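Local coordinates for flagellar hook associated protein type 3 FlgL (Legionella pneumophila subsp. pneumophila, PDB 5YTI) that probably serves as a structural component of the bacterial flagellum, as a hook-associated protein of the flagellin family, at residues 62-73 and 165-176; 188-196 and 208-219. One frame throughout, in Å; residues are numbered along the deposited sequence. Where two conformers were deposited one is given.

Contact 1: residues 62-73 and 165-176; sequences FQNNRQAADSAL and QAVTTSLLVAVN
Phe62 and Val167 bring their CA atoms within 4.3 Å of each other, and Ala69 and Val175 meet further along. A beta hairpin here lies against three turns of the long helix 49-96. Its strands, 164-168 and 171-174, pair antiparallel through Gln165 and Val173, and the chain turns a corner at Val167. At the N-terminal end of segment 62-73 the Phe62 ring lies on backbone: Thr168 O sits 3.4 Å above the ring plane, over its centre, while Ala166 CB comes within 3.7 Å of CE1. Asn65, one turn on, swings its amide beside its own backbone N (chi1 -80°), and ND2 donates to Ala166 O at 3.0 Å, in the plane of that carbonyl. Val167 CG1 packs over the backbone between Asn65 and Arg66. At the C-terminal end of the segment the small Ala69 CB lets Val175 CG1 come to 3.7 Å. Leu73, with its longer side chain, brings CD1 onto the Val175 carbonyl group. Between these two segments one hydrogen bond accompanies contacts of side-chain carbon with backbone and with other side chains; Asn359 and Arg348 of helix 316-374 bond to Val167 O and Ala174 O, so two helices hold the hairpin.

Contact 2: residues 188-196 and 208-219; sequences SGNGRFAIR and VSSGSVTNEAAF
Arg192 reaches across to Glu216 with a chain folded at chi2 and chi3 (-66° and -65°), which turns the guanidinium end-on to the carboxylate. In this salt bridge Arg192 NH1 meets Glu216 OE1 at 2.9 Å and Arg192 NH2 meets Glu216 OE2 at 3.0 Å, both nearly straight, with the two groups almost coplanar; OE1 uses its syn lone pair. Glu216 bends at chi2 to present both oxygens. Arg192 NH1 also hangs 3.5 Å above the centre of the Phe219 ring, a cation-pi contact with the guanidinium tilted 58° from the ring, and Val213 CG2 lies over one guanidinium face, toward its rim. Arginine suits this place because its flat group can serve an acid, an aromatic face and, through NH2, Asn190 O of the second subunit.

The 188-191 turn is type II', with Gly189 at the position of positive phi, leading into strand 193-197, an outermost strand, within this chain, of the five-stranded antiparallel sheet; strand 207-213 belongs to a separate three-stranded sheet. With CG between backbone N and carbonyl carbon, Asn190 turns OD1 back to accept from Arg192 N, an Asx turn, and from Phe193 N, an Asx motif, each at 2.8 Å, fixing the amide's rotation. Asn190 ND2 is thereby aimed at the other segment, donating to Gly211 O at 2.8 Å from above the carbonyl plane and weakly to Ser210 O. That ND2 also sits over the centre of the Phe193 ring, whose rim faces the Ser212-Val213 backbone and Val213 CG2. Ile195 extends CD1 to Val208 CG1, 3.9 Å away.

How the contacts relate
From the N-terminal side, helix 49-96 carries the first half of contact 1, and the chain passes through helix 104-125 and two short strands before hairpin 165-176 returns to it, closing a loop of 91 residues. Only then does contact 2 open: segments 188-196 and 208-219 are separated by 11 residues, so the two loops follow in series without nesting or crossing. Contact 1 joins the hairpin to the helical rod, where helix 316-374 lies alongside; contact 2 joins strands outermost, within this chain, in two sheets of the beta-rich part, beside the second subunit. Their centres are 41 Å apart, on opposite sides of the chain's centre, and helix 316-374 touches both.

Contact 1: residues 62-73 and 165-176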
ATOM      1  N   PHE A  62      20.030   2.580  29.582  1.00 97.47           N
ATOM      2  CA  PHE A  62      18.785   1.913  29.216  1.00 97.64           C
ATOM      3  C   PHE A  62      17.567   2.754  29.676  1.00 95.11           C
ATOM      4  O   PHE A  62      16.644   2.981  28.889  1.00 92.41           O
ATOM      5  CB  PHE A  62      18.714   0.469  29.796  1.00101.36           C
ATOM      6  CG  PHE A  62      19.698  -0.540  29.182  1.00103.12           C
ATOM      7  CD1 PHE A  62      20.439  -0.260  28.020  1.00104.84           C
ATOM      8  CD2 PHE A  62      19.840  -1.812  29.761  1.00102.21           C
ATOM      9  CE1 PHE A  62      21.319  -1.204  27.486  1.00105.08           C
ATOM     10  CE2 PHE A  62      20.715  -2.746  29.228  1.00101.15           C
ATOM     11  CZ  PHE A  62      21.458  -2.442  28.093  1.00103.37           C
ATOM     12  N   GLN A  63      17.578   3.225  30.931  1.00 95.16           N
ATOM     13  CA  GLN A  63      16.548   4.170  31.446  1.00 96.71           C
ATOM     14  C   GLN A  63      16.529   5.537  30.709  1.00 93.06           C
ATOM     15  O   GLN A  63      15.457   6.071  30.428  1.00 89.71           O
ATOM     16  CB  GLN A  63      16.699   4.411  32.969  1.00 99.29           C
ATOM     17  CG  GLN A  63      16.907   3.159  33.819  1.00101.14           C
ATOM     18  CD  GLN A  63      16.134   3.178  35.118  1.00105.32           C
ATOM     19  OE1 GLN A  63      14.902   3.023  35.115  1.00111.64           O
ATOM     20  NE2 GLN A  63      16.845   3.339  36.240  1.00103.48           N
ATOM     21  N   ASN A  64      17.708   6.095  30.417  1.00 93.41           N
ATOM     22  CA  ASN A  64      17.830   7.334  29.636  1.00 97.15           C
ATOM     23  C   ASN A  64      17.257   7.100  28.226  1.00 94.46           C
ATOM     24  O   ASN A  64      16.376   7.830  27.773  1.00 95.54           O
ATOM     25  CB  ASN A  64      19.305   7.799  29.585  1.00105.21           C
ATOM     26  CG  ASN A  64      19.469   9.315  29.357  1.00114.46           C
ATOM     27  OD1 ASN A  64      19.187  10.137  30.253  1.00121.23           O
ATOM     28  ND2 ASN A  64      19.980   9.687  28.170  1.00109.90           N
ATOM     29  N   ASN A  65      17.720   6.057  27.547  1.00 90.14           N
ATOM     30  CA  ASN A  65      17.181   5.719  26.233  1.00 89.50           C
ATOM     31  C   ASN A  65      15.634   5.552  26.207  1.00 87.92           C
ATOM     32  O   ASN A  65      14.984   5.972  25.225  1.00 83.92           O
ATOM     33  CB  ASN A  65      17.870   4.463  25.682  1.00 87.74           C
ATOM     34  CG  ASN A  65      19.227   4.754  25.066  1.00 88.30           C
ATOM     35  OD1 ASN A  65      19.620   5.909  24.897  1.00 86.72           O
ATOM     36  ND2 ASN A  65      19.952   3.692  24.723  1.00 88.62           N
ATOM     37  N   ARG A  66      15.076   4.931  27.264  1.00 87.01           N
ATOM     38  CA  ARG A  66      13.621   4.727  27.403  0.50 86.86           C
ATOM     39  C   ARG A  66      12.911   6.060  27.576  1.00 90.10           C
ATOM     40  O   ARG A  66      12.033   6.392  26.799  1.00 92.53           O
ATOM     41  CB  ARG A  66      13.291   3.808  28.593  0.50 83.89           C
ATOM     42  CG  ARG A  66      11.851   3.910  29.093  0.50 82.76           C
ATOM     43  CD  ARG A  66      11.595   3.081  30.355  0.50 81.66           C
ATOM     44  NE  ARG A  66      12.106   3.720  31.574  0.50 80.39           N
ATOM     45  CZ  ARG A  66      13.114   3.252  32.313  0.50 75.52           C
ATOM     46  NH1 ARG A  66      13.712   2.129  31.992  0.50 72.84           N
ATOM     47  NH2 ARG A  66      13.512   3.904  33.386  0.50 75.31           N
ATOM     48  N   GLN A  67      13.308   6.825  28.600  1.00 97.32           N
ATOM     49  CA  GLN A  67      12.751   8.172  28.863  1.00 98.28           C
ATOM     50  C   GLN A  67      12.696   8.984  27.584  1.00 92.26           C
ATOM     51  O   GLN A  67      11.700   9.642  27.332  1.00 95.06           O
ATOM     52  CB  GLN A  67      13.554   8.943  29.944  1.00106.53           C
ATOM     53  CG  GLN A  67      13.295   8.505  31.405  1.00112.86           C
ATOM     54  CD  GLN A  67      14.198   9.195  32.450  1.00118.70           C
ATOM     55  OE1 GLN A  67      15.161   8.591  32.935  1.00118.49           O
ATOM     56  NE2 GLN A  67      13.885  10.457  32.802  1.00119.30           N
ATOM     57  N   ALA A  68      13.751   8.919  26.771  1.00 86.75           N
ATOM     58  CA  ALA A  68      13.841   9.719  25.539  1.00 86.17           C
ATOM     59  C   ALA A  68      12.994   9.145  24.415  1.00 87.61           C
ATOM     60  O   ALA A  68      12.481   9.870  23.559  1.00 88.57           O
ATOM     61  CB  ALA A  68      15.281   9.829  25.081  1.00 84.70           C
ATOM     62  N   ALA A  69      12.867   7.828  24.407  1.00 89.12           N
ATOM     63  CA  ALA A  69      12.028   7.145  23.431  1.00 88.99           C
ATOM     64  C   ALA A  69      10.556   7.430  23.705  1.00 88.40           C
ATOM     65  O   ALA A  69       9.806   7.864  22.828  1.00 89.65           O
ATOM     66  CB  ALA A  69      12.284   5.652  23.495  1.00 89.44           C
ATOM     67  N   ASP A  70      10.161   7.182  24.943  1.00 86.33           N
ATOM     68  CA  ASP A  70       8.828   7.475  25.405  1.00 86.69           C
ATOM     69  C   ASP A  70       8.439   8.870  24.967  1.00 87.00           C
ATOM     70  O   ASP A  70       7.312   9.093  24.586  1.00 91.18           O
ATOM     71  CB  ASP A  70       8.767   7.350  26.925  1.00 90.72           C
ATOM     72  CG  ASP A  70       7.391   6.987  27.436  1.00 94.49           C
ATOM     73  OD1 ASP A  70       6.516   7.887  27.408  1.00 91.45           O
ATOM     74  OD2 ASP A  70       7.212   5.824  27.911  1.00 99.78           O
ATOM     75  N   SER A  71       9.369   9.814  24.975  1.00 96.03           N
ATOM     76  CA  SER A  71       9.002  11.198  24.671  1.00 94.28           C
ATOM     77  C   SER A  71       8.901  11.537  23.199  1.00 93.96           C
ATOM     78  O   SER A  71       7.962  12.240  22.792  1.00 92.06           O
ATOM     79  CB  SER A  71       9.947  12.156  25.358  1.00 92.56           C
ATOM     80  OG  SER A  71       9.414  12.371  26.638  1.00 92.95           O
ATOM     81  N   ALA A  72       9.868  11.052  22.415  1.00 93.31           N
ATOM     82  CA  ALA A  72       9.868  11.238  20.961  1.00 90.37           C
ATOM     83  C   ALA A  72       8.617  10.620  20.347  1.00 87.00           C
ATOM     84  O   ALA A  72       8.058  11.154  19.402  1.00 83.50           O
ATOM     85  CB  ALA A  72      11.123  10.626  20.338  1.00 90.45           C
ATOM     86  N   LEU A  73       8.190   9.494  20.902  1.00 86.86           N
ATOM     87  CA  LEU A  73       7.042   8.769  20.390  1.00 88.91           C
ATOM     88  C   LEU A  73       5.712   9.442  20.710  1.00 88.27           C
ATOM     89  O   LEU A  73       4.823   9.472  19.879  1.00 85.70           O
ATOM     90  CB  LEU A  73       7.036   7.337  20.936  1.00 91.30           C
ATOM     91  CG  LEU A  73       7.538   6.216  20.017  1.00 92.60           C
ATOM     92  CD1 LEU A  73       8.831   6.548  19.280  1.00 93.07           C
ATOM     93  CD2 LEU A  73       7.701   4.952  20.839  1.00 93.48           C
ATOM     94  N   GLN A 165      16.641   1.414  19.703  1.00 94.53           N
ATOM     95  CA  GLN A 165      17.333   1.828  20.907  1.00 92.19           C
ATOM     96  C   GLN A 165      17.201   0.813  22.019  1.00 93.05           C
ATOM     97  O   GLN A 165      16.084   0.357  22.326  1.00 91.51           O
ATOM     98  CB  GLN A 165      16.781   3.142  21.384  1.00 91.29           C
ATOM     99  CG  GLN A 165      17.228   4.277  20.515  1.00 92.39           C
ATOM    100  CD  GLN A 165      17.750   5.408  21.341  1.00 94.14           C
ATOM    101  OE1 GLN A 165      18.959   5.595  21.407  1.00 94.27           O
ATOM    102  NE2 GLN A 165      16.846   6.144  22.023  1.00 94.74           N
ATOM    103  N   ALA A 166      18.353   0.465  22.609  1.00 91.88           N
ATOM    104  CA  ALA A 166      18.405  -0.425  23.760  1.00 90.11           C
ATOM    105  C   ALA A 166      17.707   0.276  24.928  1.00 90.84           C
ATOM    106  O   ALA A 166      18.099   1.386  25.305  1.00 88.83           O
ATOM    107  CB  ALA A 166      19.851  -0.752  24.111  1.00 89.10           C
ATOM    108  N   VAL A 167      16.649  -0.354  25.455  1.00 91.04           N
ATOM    109  CA  VAL A 167      15.915   0.136  26.630  1.00 91.09           C
ATOM    110  C   VAL A 167      15.766  -0.924  27.741  1.00 93.51           C
ATOM    111  O   VAL A 167      15.159  -0.655  28.782  1.00 92.35           O
ATOM    112  CB  VAL A 167      14.535   0.693  26.220  1.00 93.08           C
ATOM    113  CG1 VAL A 167      14.707   1.851  25.253  1.00 93.45           C
ATOM    114  CG2 VAL A 167      13.668  -0.369  25.563  1.00 92.80           C
ATOM    115  N   THR A 168      16.284  -2.133  27.477  1.00 98.60           N
ATOM    116  CA  THR A 168      16.635  -3.163  28.481  1.00102.25           C
ATOM    117  C   THR A 168      17.807  -3.951  27.873  1.00105.37           C
ATOM    118  O   THR A 168      18.319  -3.550  26.823  1.00105.82           O
ATOM    119  CB  THR A 168      15.470  -4.129  28.817  1.00103.45           C
ATOM    120  OG1 THR A 168      15.264  -5.058  27.734  1.00106.94           O
ATOM    121  CG2 THR A 168      14.169  -3.368  29.143  1.00101.17           C
ATOM    122  N   THR A 169      18.225  -5.066  28.486  1.00111.70           N
ATOM    123  CA  THR A 169      19.457  -5.774  28.029  1.00115.47           C
ATOM    124  C   THR A 169      19.307  -6.488  26.682  1.00118.22           C
ATOM    125  O   THR A 169      20.305  -6.799  26.003  1.00119.58           O
ATOM    126  CB  THR A 169      19.971  -6.821  29.042  1.00113.48           C
ATOM    127  OG1 THR A 169      19.562  -6.466  30.364  1.00110.86           O
ATOM    128  CG2 THR A 169      21.511  -6.919  28.974  1.00114.94           C
ATOM    129  N   SER A 170      18.060  -6.747  26.310  1.00118.72           N
ATOM    130  CA  SER A 170      17.779  -7.540  25.134  1.00118.07           C
ATOM    131  C   SER A 170      16.529  -7.049  24.412  1.00114.18           C
ATOM    132  O   SER A 170      15.906  -7.806  23.668  1.00118.45           O
ATOM    133  CB  SER A 170      17.592  -8.987  25.569  1.00118.27           C
ATOM    134  OG  SER A 170      16.535  -9.036  26.509  1.00116.06           O
ATOM    135  N   LEU A 171      16.159  -5.790  24.625  1.00108.41           N
ATOM    136  CA  LEU A 171      15.042  -5.210  23.876  1.00105.27           C
ATOM    137  C   LEU A 171      15.427  -3.915  23.168  1.00100.78           C
ATOM    138  O   LEU A 171      15.833  -2.935  23.796  1.00 97.78           O
ATOM    139  CB  LEU A 171      13.830  -4.974  24.785  1.00105.03           C
ATOM    140  CG  LEU A 171      12.541  -4.563  24.074  1.00102.28           C
ATOM    141  CD1 LEU A 171      12.134  -5.657  23.093  1.00102.10           C
ATOM    142  CD2 LEU A 171      11.434  -4.253  25.089  1.00102.05           C
ATOM    143  N   LEU A 172      15.315  -3.939  21.847  1.00 96.94           N
ATOM    144  CA  LEU A 172      15.459  -2.744  21.045  1.00 94.61           C
ATOM    145  C   LEU A 172      14.041  -2.280  20.683  1.00 91.19           C
ATOM    146  O   LEU A 172      13.153  -3.094  20.468  1.00 91.28           O
ATOM    147  CB  LEU A 172      16.293  -3.041  19.791  1.00 95.16           C
ATOM    148  CG  LEU A 172      17.823  -3.116  19.885  1.00 97.41           C
ATOM    149  CD1 LEU A 172      18.238  -4.028  21.036  1.00100.97           C
ATOM    150  CD2 LEU A 172      18.472  -3.568  18.564  1.00 96.60           C
ATOM    151  N   VAL A 173      13.834  -0.969  20.639  1.00 88.65           N
ATOM    152  CA  VAL A 173      12.538  -0.351  20.274  1.00 85.95           C
ATOM    153  C   VAL A 173      12.744   0.788  19.253  1.00 87.18           C
ATOM    154  O   VAL A 173      13.662   1.592  19.384  1.00 84.77           O
ATOM    155  CB  VAL A 173      11.859   0.264  21.510  1.00 83.92           C
ATOM    156  CG1 VAL A 173      10.657   1.116  21.118  1.00 83.80           C
ATOM    157  CG2 VAL A 173      11.466  -0.830  22.473  1.00 83.90           C
ATOM    158  N   ALA A 174      11.887   0.886  18.240  1.00 89.53           N
ATOM    159  CA  ALA A 174      12.075   1.929  17.217  1.00 89.51           C
ATOM    160  C   ALA A 174      11.535   3.267  17.710  1.00 87.59           C
ATOM    161  O   ALA A 174      10.416   3.317  18.195  1.00 86.00           O
ATOM    162  CB  ALA A 174      11.395   1.527  15.916  1.00 89.66           C
ATOM    163  N   VAL A 175      12.309   4.343  17.577  1.00 85.94           N
ATOM    164  CA  VAL A 175      11.894   5.610  18.151  1.00 87.03           C
ATOM    165  C   VAL A 175      11.428   6.599  17.115  1.00 89.27           C
ATOM    166  O   VAL A 175      11.260   7.779  17.423  1.00 98.36           O
ATOM    167  CB  VAL A 175      13.009   6.273  18.965  1.00 86.73           C
ATOM    168  CG1 VAL A 175      13.520   5.319  20.019  1.00 86.54           C
ATOM    169  CG2 VAL A 175      14.138   6.729  18.061  1.00 87.38           C
ATOM    170  N   ASN A 176      11.225   6.136  15.890  1.00 89.97           N
ATOM    171  CA  ASN A 176      10.711   6.994  14.828  1.00 88.43           C
ATOM    172  C   ASN A 176      10.034   6.172  13.777  1.00 87.73           C
ATOM    173  O   ASN A 176      10.132   4.941  13.761  1.00 86.75           O
ATOM    174  CB  ASN A 176      11.837   7.817  14.179  1.00 87.84           C
ATOM    175  CG  ASN A 176      12.841   6.967  13.426  1.00 86.34           C
ATOM    176  OD1 ASN A 176      13.427   6.039  13.959  1.00 86.61           O
ATOM    177  ND2 ASN A 176      13.061   7.308  12.183  1.00 88.83           N
TER

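Contact 2: residues 188-196 and 208-219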
ATOM      1  N   SER A 188      -3.585   3.355  -4.314  1.00 82.60           N
ATOM      2  CA  SER A 188      -4.656   4.100  -4.944  1.00 81.34           C
ATOM      3  C   SER A 188      -5.853   3.218  -5.179  1.00 81.18           C
ATOM      4  O   SER A 188      -5.783   1.988  -5.047  1.00 82.02           O
ATOM      5  CB  SER A 188      -4.186   4.626  -6.284  1.00 81.78           C
ATOM      6  OG  SER A 188      -3.642   3.568  -7.074  1.00 84.32           O
ATOM      7  N   GLY A 189      -6.952   3.844  -5.572  1.00 81.72           N
ATOM      8  CA  GLY A 189      -8.192   3.126  -5.819  1.00 80.23           C
ATOM      9  C   GLY A 189      -8.723   2.627  -4.496  1.00 81.27           C
ATOM     10  O   GLY A 189      -8.497   3.246  -3.422  1.00 89.56           O
ATOM     11  N   ASN A 190      -9.370   1.475  -4.571  1.00 77.35           N
ATOM     12  CA  ASN A 190      -9.962   0.855  -3.418  1.00 77.73           C
ATOM     13  C   ASN A 190      -8.938   0.074  -2.662  1.00 79.79           C
ATOM     14  O   ASN A 190      -9.295  -0.640  -1.712  1.00 84.05           O
ATOM     15  CB  ASN A 190     -11.064  -0.116  -3.833  1.00 77.13           C
ATOM     16  CG  ASN A 190     -10.584  -1.152  -4.809  1.00 74.47           C
ATOM     17  OD1 ASN A 190      -9.401  -1.462  -4.858  1.00 73.17           O
ATOM     18  ND2 ASN A 190     -11.503  -1.674  -5.618  1.00 73.88           N
ATOM     19  N   GLY A 191      -7.690   0.150  -3.119  1.00 77.80           N
ATOM     20  CA  GLY A 191      -6.590  -0.494  -2.447  1.00 77.00           C
ATOM     21  C   GLY A 191      -5.993  -1.592  -3.280  1.00 78.18           C
ATOM     22  O   GLY A 191      -4.832  -1.971  -3.092  1.00 80.47           O
ATOM     23  N   ARG A 192      -6.787  -2.116  -4.201  1.00 79.86           N
ATOM     24  CA  ARG A 192      -6.348  -3.196  -5.072  1.00 81.75           C
ATOM     25  C   ARG A 192      -6.453  -2.811  -6.551  1.00 82.93           C
ATOM     26  O   ARG A 192      -5.532  -3.108  -7.341  1.00 81.20           O
ATOM     27  CB  ARG A 192      -7.171  -4.456  -4.782  1.00 82.57           C
ATOM     28  CG  ARG A 192      -6.959  -4.996  -3.378  1.00 82.70           C
ATOM     29  CD  ARG A 192      -5.530  -5.505  -3.177  1.00 83.80           C
ATOM     30  NE  ARG A 192      -5.240  -6.669  -4.020  1.00 83.14           N
ATOM     31  CZ  ARG A 192      -5.705  -7.890  -3.783  1.00 80.91           C
ATOM     32  NH1 ARG A 192      -5.388  -8.882  -4.596  1.00 80.15           N
ATOM     33  NH2 ARG A 192      -6.479  -8.120  -2.729  1.00 79.47           N
ATOM     34  N   PHE A 193      -7.567  -2.156  -6.924  1.00 84.15           N
ATOM     35  CA  PHE A 193      -7.690  -1.568  -8.281  1.00 86.24           C
ATOM     36  C   PHE A 193      -8.297  -0.157  -8.365  1.00 85.46           C
ATOM     37  O   PHE A 193      -9.156   0.255  -7.557  1.00 85.81           O
ATOM     38  CB  PHE A 193      -8.410  -2.514  -9.256  1.00 86.86           C
ATOM     39  CG  PHE A 193      -9.755  -2.966  -8.781  1.00 87.26           C
ATOM     40  CD1 PHE A 193      -9.888  -4.114  -7.999  1.00 87.64           C
ATOM     41  CD2 PHE A 193     -10.888  -2.251  -9.099  1.00 85.83           C
ATOM     42  CE1 PHE A 193     -11.135  -4.532  -7.540  1.00 85.71           C
ATOM     43  CE2 PHE A 193     -12.131  -2.664  -8.638  1.00 85.32           C
ATOM     44  CZ  PHE A 193     -12.256  -3.810  -7.868  1.00 83.81           C
ATOM     45  N   ALA A 194      -7.829   0.573  -9.376  1.00 85.12           N
ATOM     46  CA  ALA A 194      -8.221   1.956  -9.574  1.00 86.94           C
ATOM     47  C   ALA A 194      -8.925   2.138 -10.905  1.00 87.47           C
ATOM     48  O   ALA A 194      -8.704   1.363 -11.827  1.00 92.57           O
ATOM     49  CB  ALA A 194      -7.008   2.855  -9.484  1.00 86.39           C
ATOM     50  N   ILE A 195      -9.771   3.166 -10.986  1.00 87.72           N
ATOM     51  CA  ILE A 195     -10.611   3.422 -12.155  1.00 87.43           C
ATOM     52  C   ILE A 195     -10.640   4.897 -12.565  1.00 90.91           C
ATOM     53  O   ILE A 195     -11.117   5.762 -11.820  1.00 97.47           O
ATOM     54  CB  ILE A 195     -12.032   2.993 -11.881  1.00 85.07           C
ATOM     55  CG1 ILE A 195     -12.044   1.535 -11.467  1.00 85.08           C
ATOM     56  CG2 ILE A 195     -12.884   3.217 -13.108  1.00 84.69           C
ATOM     57  CD1 ILE A 195     -13.379   1.099 -10.923  1.00 85.63           C
ATOM     58  N   ARG A 196     -10.152   5.154 -13.773  1.00 91.45           N
ATOM     59  CA  ARG A 196      -9.995   6.483 -14.327  1.00 92.87           C
ATOM     60  C   ARG A 196     -10.794   6.475 -15.635  1.00 95.24           C
ATOM     61  O   ARG A 196     -11.188   5.413 -16.091  1.00 97.65           O
ATOM     62  CB  ARG A 196      -8.481   6.755 -14.589  1.00 92.27           C
ATOM     63  CG  ARG A 196      -7.508   6.365 -13.468  1.00 89.32           C
ATOM     64  N   VAL A 208     -18.744   5.060 -12.017  1.00 87.04           N
ATOM     65  CA  VAL A 208     -18.377   3.724 -11.508  1.00 88.21           C
ATOM     66  C   VAL A 208     -17.974   3.717 -10.031  1.00 86.00           C
ATOM     67  O   VAL A 208     -17.207   4.574  -9.583  1.00 90.43           O
ATOM     68  CB  VAL A 208     -17.197   3.110 -12.313  1.00 90.41           C
ATOM     69  CG1 VAL A 208     -17.078   1.620 -12.037  1.00 90.39           C
ATOM     70  CG2 VAL A 208     -17.351   3.351 -13.811  1.00 88.95           C
ATOM     71  N   SER A 209     -18.463   2.732  -9.286  1.00 83.64           N
ATOM     72  CA  SER A 209     -18.147   2.625  -7.872  1.00 83.97           C
ATOM     73  C   SER A 209     -16.648   2.318  -7.721  1.00 84.26           C
ATOM     74  O   SER A 209     -15.978   2.096  -8.708  1.00 85.61           O
ATOM     75  CB  SER A 209     -19.014   1.539  -7.215  1.00 85.28           C
ATOM     76  OG  SER A 209     -18.531   0.245  -7.519  1.00 86.03           O
ATOM     77  N   SER A 210     -16.113   2.334  -6.502  1.00 84.04           N
ATOM     78  CA  SER A 210     -14.721   1.946  -6.278  1.00 80.71           C
ATOM     79  C   SER A 210     -14.592   0.418  -6.367  1.00 81.79           C
ATOM     80  O   SER A 210     -13.484  -0.116  -6.662  1.00 78.77           O
ATOM     81  CB  SER A 210     -14.188   2.470  -4.933  1.00 81.28           C
ATOM     82  OG  SER A 210     -14.988   2.117  -3.802  1.00 81.75           O
ATOM     83  N   GLY A 211     -15.722  -0.273  -6.120  1.00 79.37           N
ATOM     84  CA  GLY A 211     -15.782  -1.731  -6.206  1.00 77.83           C
ATOM     85  C   GLY A 211     -14.786  -2.417  -5.286  1.00 78.00           C
ATOM     86  O   GLY A 211     -14.103  -1.757  -4.504  1.00 82.14           O
ATOM     87  N   SER A 212     -14.698  -3.743  -5.352  1.00 77.42           N
ATOM     88  CA  SER A 212     -13.728  -4.483  -4.534  1.00 78.34           C
ATOM     89  C   SER A 212     -13.395  -5.872  -5.112  1.00 78.25           C
ATOM     90  O   SER A 212     -14.107  -6.391  -5.951  1.00 75.00           O
ATOM     91  CB  SER A 212     -14.323  -4.725  -3.150  1.00 80.88           C
ATOM     92  OG  SER A 212     -15.074  -5.950  -3.179  1.00 83.58           O
ATOM     93  N   VAL A 213     -12.321  -6.473  -4.607  1.00 79.14           N
ATOM     94  CA  VAL A 213     -12.023  -7.872  -4.844  1.00 78.99           C
ATOM     95  C   VAL A 213     -12.885  -8.733  -3.915  1.00 82.06           C
ATOM     96  O   VAL A 213     -12.759  -8.630  -2.673  1.00 84.66           O
ATOM     97  CB  VAL A 213     -10.555  -8.184  -4.529  1.00 77.50           C
ATOM     98  CG1 VAL A 213     -10.293  -9.691  -4.626  1.00 76.26           C
ATOM     99  CG2 VAL A 213      -9.643  -7.381  -5.441  1.00 76.92           C
ATOM    100  N   THR A 214     -13.739  -9.569  -4.517  1.00 81.68           N
ATOM    101  CA  THR A 214     -14.660 -10.430  -3.787  1.00 82.49           C
ATOM    102  C   THR A 214     -14.199 -11.868  -3.816  1.00 84.51           C
ATOM    103  O   THR A 214     -14.588 -12.648  -2.957  1.00 91.67           O
ATOM    104  CB  THR A 214     -16.089 -10.437  -4.379  1.00 82.05           C
ATOM    105  OG1 THR A 214     -16.055 -11.045  -5.667  1.00 84.43           O
ATOM    106  CG2 THR A 214     -16.673  -9.048  -4.502  1.00 81.31           C
ATOM    107  N   ASN A 215     -13.399 -12.253  -4.807  1.00 82.65           N
ATOM    108  CA  ASN A 215     -12.860 -13.592  -4.809  1.00 79.26           C
ATOM    109  C   ASN A 215     -11.338 -13.615  -5.081  1.00 78.29           C
ATOM    110  O   ASN A 215     -10.877 -13.643  -6.209  1.00 74.73           O
ATOM    111  CB  ASN A 215     -13.672 -14.446  -5.769  1.00 80.14           C
ATOM    112  CG  ASN A 215     -13.283 -15.905  -5.726  1.00 81.76           C
ATOM    113  OD1 ASN A 215     -12.092 -16.237  -5.604  1.00 85.62           O
ATOM    114  ND2 ASN A 215     -14.269 -16.790  -5.858  1.00 80.31           N
ATOM    115  N   GLU A 216     -10.570 -13.635  -4.002  1.00 79.34           N
ATOM    116  CA  GLU A 216      -9.116 -13.565  -4.061  1.00 80.23           C
ATOM    117  C   GLU A 216      -8.472 -14.622  -4.958  1.00 84.20           C
ATOM    118  O   GLU A 216      -7.439 -14.352  -5.609  1.00 91.17           O
ATOM    119  CB  GLU A 216      -8.529 -13.685  -2.666  1.00 79.54           C
ATOM    120  CG  GLU A 216      -7.094 -13.268  -2.598  1.00 80.17           C
ATOM    121  CD  GLU A 216      -6.911 -11.819  -2.995  1.00 81.88           C
ATOM    122  OE1 GLU A 216      -6.107 -11.582  -3.904  1.00 84.98           O
ATOM    123  OE2 GLU A 216      -7.570 -10.918  -2.418  1.00 84.12           O
ATOM    124  N   ALA A 217      -9.053 -15.816  -5.013  1.00 84.14           N
ATOM    125  CA  ALA A 217      -8.500 -16.869  -5.882  1.00 83.83           C
ATOM    126  C   ALA A 217      -8.776 -16.592  -7.344  1.00 81.65           C
ATOM    127  O   ALA A 217      -7.946 -16.904  -8.175  1.00 79.28           O
ATOM    128  CB  ALA A 217      -9.028 -18.254  -5.514  1.00 84.83           C
ATOM    129  N   ALA A 218      -9.940 -16.028  -7.661  1.00 79.85           N
ATOM    130  CA  ALA A 218     -10.250 -15.728  -9.060  1.00 80.24           C
ATOM    131  C   ALA A 218      -9.518 -14.462  -9.593  1.00 82.60           C
ATOM    132  O   ALA A 218      -9.606 -14.168 -10.778  1.00 84.19           O
ATOM    133  CB  ALA A 218     -11.749 -15.579  -9.234  1.00 79.57           C
ATOM    134  N   PHE A 219      -8.809 -13.741  -8.712  1.00 81.26           N
ATOM    135  CA  PHE A 219      -8.282 -12.418  -8.984  1.00 79.25           C
ATOM    136  C   PHE A 219      -7.142 -12.470  -9.975  1.00 80.76           C
ATOM    137  O   PHE A 219      -6.276 -13.330  -9.866  1.00 80.90           O
ATOM    138  CB  PHE A 219      -7.756 -11.806  -7.700  1.00 78.23           C
ATOM    139  CG  PHE A 219      -6.988 -10.527  -7.904  1.00 79.17           C
ATOM    140  CD1 PHE A 219      -7.643  -9.324  -8.073  1.00 78.74           C
ATOM    141  CD2 PHE A 219      -5.601 -10.525  -7.902  1.00 80.43           C
ATOM    142  CE1 PHE A 219      -6.932  -8.159  -8.228  1.00 78.41           C
ATOM    143  CE2 PHE A 219      -4.879  -9.355  -8.072  1.00 79.54           C
ATOM    144  CZ  PHE A 219      -5.551  -8.175  -8.251  1.00 79.68           C
TER